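Local coordinates for NalP translocator (Neisseria meningitidis, PDB 1UYN), which forms the outer-membrane beta-barrel pore of an autotransporter, through which its secreted serine protease passenger domain is translocated to the bacterial surface, at residues K30-G35 / A85-M90. Residues are numbered along the deposited sequence; the frame is centred on the assembly and turned at random.
Sequences KAVSDG and AATLGM. With CXE (pentaethylene glycol monodecyl ether), chain B.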
ATOM      1  N   LYS A  30      -1.679   4.038  -2.487  1.00 23.59           N
ATOM      2  CA  LYS A  30      -2.760   4.952  -2.117  1.00 24.26           C
ATOM      3  C   LYS A  30      -2.152   6.266  -1.667  1.00 23.01           C
ATOM      4  O   LYS A  30      -2.611   7.326  -2.039  1.00 23.58           O
ATOM      5  CB  LYS A  30      -3.613   4.375  -0.973  1.00 25.26           C
ATOM      6  CG  LYS A  30      -5.090   4.035  -1.300  1.00 29.65           C
ATOM      7  CD  LYS A  30      -5.616   2.756  -0.451  1.00 35.59           C
ATOM      8  CE  LYS A  30      -5.900   1.495  -1.332  1.00 36.92           C
ATOM      9  NZ  LYS A  30      -5.498   0.144  -0.698  1.00 39.64           N
ATOM     10  N   ALA A  31      -1.095   6.180  -0.888  1.00 21.90           N
ATOM     11  CA  ALA A  31      -0.477   7.331  -0.248  1.00 21.45           C
ATOM     12  C   ALA A  31       0.155   8.313  -1.267  1.00 21.56           C
ATOM     13  O   ALA A  31       0.092   9.535  -1.140  1.00 21.15           O
ATOM     14  CB  ALA A  31       0.569   6.830   0.772  1.00 20.46           C
ATOM     15  N   VAL A  32       0.768   7.752  -2.282  1.00 21.51           N
ATOM     16  CA  VAL A  32       1.341   8.519  -3.360  1.00 21.68           C
ATOM     17  C   VAL A  32       0.229   9.160  -4.211  1.00 22.15           C
ATOM     18  O   VAL A  32       0.380  10.270  -4.725  1.00 21.80           O
ATOM     19  CB  VAL A  32       2.216   7.554  -4.218  1.00 21.80           C
ATOM     20  CG1 VAL A  32       2.723   8.196  -5.525  1.00 22.19           C
ATOM     21  CG2 VAL A  32       3.370   7.059  -3.384  1.00 21.76           C
ATOM     22  N   SER A  33      -0.871   8.434  -4.391  1.00 22.43           N
ATOM     23  CA  SER A  33      -2.035   8.934  -5.130  1.00 22.76           C
ATOM     24  C   SER A  33      -2.764  10.005  -4.345  1.00 23.06           C
ATOM     25  O   SER A  33      -3.356  10.885  -4.916  1.00 23.31           O
ATOM     26  CB  SER A  33      -3.024   7.789  -5.454  1.00 22.95           C
ATOM     27  OG  SER A  33      -4.273   8.288  -5.887  1.00 22.45           O
ATOM     28  N   ASP A  34      -2.750   9.920  -3.029  1.00 24.05           N
ATOM     29  CA  ASP A  34      -3.356  10.958  -2.213  1.00 24.79           C
ATOM     30  C   ASP A  34      -2.529  12.251  -2.377  1.00 24.27           C
ATOM     31  O   ASP A  34      -3.094  13.345  -2.474  1.00 23.98           O
ATOM     32  CB  ASP A  34      -3.513  10.469  -0.749  1.00 25.47           C
ATOM     33  CG  ASP A  34      -4.588   9.312  -0.624  1.00 30.31           C
ATOM     34  OD1 ASP A  34      -5.370   9.131  -1.610  1.00 31.20           O
ATOM     35  OD2 ASP A  34      -4.715   8.534   0.391  1.00 36.05           O
ATOM     36  N   GLY A  35      -1.211  12.093  -2.513  1.00 23.18           N
ATOM     37  CA  GLY A  35      -0.284  13.173  -2.715  1.00 23.02           C
ATOM     38  C   GLY A  35      -0.448  13.984  -3.966  1.00 23.93           C
ATOM     39  O   GLY A  35       0.150  15.060  -4.109  1.00 23.95           O
ATOM     40  N   ALA A  85       3.780  12.977  -9.545  1.00 17.64           N
ATOM     41  CA  ALA A  85       4.463  12.590  -8.326  1.00 17.71           C
ATOM     42  C   ALA A  85       5.323  11.390  -8.596  1.00 16.87           C
ATOM     43  O   ALA A  85       5.067  10.595  -9.485  1.00 16.54           O
ATOM     44  CB  ALA A  85       3.468  12.294  -7.234  1.00 18.14           C
ATOM     45  N   ALA A  86       6.399  11.353  -7.852  1.00 16.96           N
ATOM     46  CA  ALA A  86       7.337  10.286  -7.889  1.00 16.80           C
ATOM     47  C   ALA A  86       7.824  10.132  -6.446  1.00 17.10           C
ATOM     48  O   ALA A  86       8.211  11.091  -5.768  1.00 15.27           O
ATOM     49  CB  ALA A  86       8.456  10.610  -8.859  1.00 16.97           C
ATOM     50  N   THR A  87       7.784   8.889  -5.984  1.00 18.27           N
ATOM     51  CA  THR A  87       8.131   8.560  -4.604  1.00 18.98           C
ATOM     52  C   THR A  87       8.978   7.316  -4.566  1.00 18.87           C
ATOM     53  O   THR A  87       8.848   6.407  -5.385  1.00 18.51           O
ATOM     54  CB  THR A  87       6.860   8.380  -3.752  1.00 18.13           C
ATOM     55  OG1 THR A  87       6.386   9.675  -3.346  1.00 19.81           O
ATOM     56  CG2 THR A  87       7.169   7.692  -2.437  1.00 17.53           C
ATOM     57  N   LEU A  88       9.881   7.319  -3.618  1.00 19.80           N
ATOM     58  CA  LEU A  88      10.743   6.185  -3.369  1.00 20.55           C
ATOM     59  C   LEU A  88      10.515   5.724  -1.947  1.00 19.98           C
ATOM     60  O   LEU A  88      10.425   6.510  -1.021  1.00 17.07           O
ATOM     61  CB  LEU A  88      12.170   6.564  -3.619  1.00 21.05           C
ATOM     62  CG  LEU A  88      12.940   5.497  -4.369  1.00 26.39           C
ATOM     63  CD1 LEU A  88      13.926   6.075  -5.401  1.00 28.27           C
ATOM     64  CD2 LEU A  88      13.674   4.673  -3.286  1.00 29.32           C
ATOM     65  N   GLY A  89      10.350   4.412  -1.819  1.00 21.09           N
ATOM     66  CA  GLY A  89       9.853   3.815  -0.609  1.00 21.27           C
ATOM     67  C   GLY A  89      10.748   2.665  -0.272  1.00 21.77           C
ATOM     68  O   GLY A  89      11.028   1.828  -1.139  1.00 20.86           O
ATOM     69  N   MET A  90      11.171   2.648   0.995  1.00 22.30           N
ATOM     70  CA  MET A  90      11.818   1.512   1.611  1.00 22.68           C
ATOM     71  C   MET A  90      10.987   0.994   2.784  1.00 21.99           C
ATOM     72  O   MET A  90      10.576   1.728   3.676  1.00 21.61           O
ATOM     73  CB  MET A  90      13.242   1.871   1.969  1.00 23.42           C
ATOM     74  CG  MET A  90      14.000   2.298   0.696  1.00 29.19           C
ATOM     75  SD  MET A  90      15.865   2.516   0.731  1.00 45.43           S
ATOM     76  CE  MET A  90      16.245   3.329  -1.005  1.00 42.69           C
TER
HETATM   77  C1  CXE B2085      12.692   1.272   6.824  0.50 64.07           C
HETATM   78  C2  CXE B2085      13.966   2.100   6.849  0.50 63.99           C
HETATM   79  C3  CXE B2085      14.194   2.901   5.563  1.00 62.77           C
HETATM   80  C4  CXE B2085      14.991   4.187   5.801  1.00 61.59           C
HETATM   81  C5  CXE B2085      15.321   4.892   4.484  1.00 60.94           C
HETATM   82  C6  CXE B2085      14.448   6.109   4.125  1.00 59.54           C
HETATM   83  C7  CXE B2085      13.808   6.022   2.719  1.00 58.42           C
HETATM   84  C8  CXE B2085      14.128   7.228   1.828  1.00 57.36           C
HETATM   85  C9  CXE B2085      14.302   6.956   0.318  1.00 56.10           C
HETATM   86  C10 CXE B2085      15.568   7.638  -0.244  1.00 54.95           C
HETATM   87  O11 CXE B2085      15.410   8.270  -1.520  1.00 52.40           O
HETATM   88  C12 CXE B2085      14.857   9.581  -1.412  1.00 53.43           C
HETATM   89  C13 CXE B2085      14.611  10.246  -2.771  1.00 54.70           C
HETATM   90  O14 CXE B2085      13.336   9.965  -3.432  1.00 55.07           O
HETATM   91  C15 CXE B2085      12.934  11.030  -4.336  1.00 53.86           C
HETATM   92  C16 CXE B2085      11.967  10.631  -5.459  1.00 52.65           C
HETATM   93  O17 CXE B2085      12.565  10.694  -6.761  1.00 50.61           O
HETATM   94  C18 CXE B2085      12.398  11.930  -7.464  1.00 50.27           C
HETATM   95  C19 CXE B2085      12.993  11.826  -8.871  1.00 49.56           C
HETATM   96  O20 CXE B2085      12.939  13.083  -9.577  1.00 49.26           O
HETATM   97  C21 CXE B2085      13.103  12.926 -10.994  1.00 48.64           C
HETATM   98  C22 CXE B2085      13.854  14.085 -11.642  1.00 47.47           C
HETATM   99  O23 CXE B2085      12.936  14.954 -12.307  1.00 46.66           O
HETATM  100  C24 CXE B2085      13.017  15.045 -13.735  1.00 46.17           C
HETATM  101  C25 CXE B2085      11.987  16.034 -14.304  1.00 45.42           C
HETATM  102  O26 CXE B2085      10.860  15.347 -14.845  1.00 43.34           O
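V32 holds CG1 trans to its backbone N (chi1 171°), which leaves CG2 beside that N and reaching from the helix to T87; on the strand, chi1 of -82° sets OG1 of T87 beside its own N and CG2 beside its carbonyl carbon. One methyl of V32, CG2, therefore meets the branch point of the threonine, lying 3.7 Å from T87 CB and 4.0 Å from both T87 OG1 and T87 CG2, a van der Waals contact made side by side rather than end to end. The CA atoms of V32 and T87 lie 6.9 Å apart, the nearest such pair of the two segments. F110 of the next strand touches both. Such packing joins the last turn of helix 12-34, which runs inside the pore of the 12-stranded antiparallel autotransporter barrel, to the inner face of strand 82-97. Nearby, A85 also points inward, only loosely near V32, its CB 4.5 Å from V32 O. Strand alternation turns A86 and L88 the other way, where the detergent pentaethylene glycol monodecyl ether lies along the outer wall: L88 CB is 3.6 Å from its ether oxygen O14. Salt bridges from K30 to E233 and from D34 to R286 also tie the helix to the barrel.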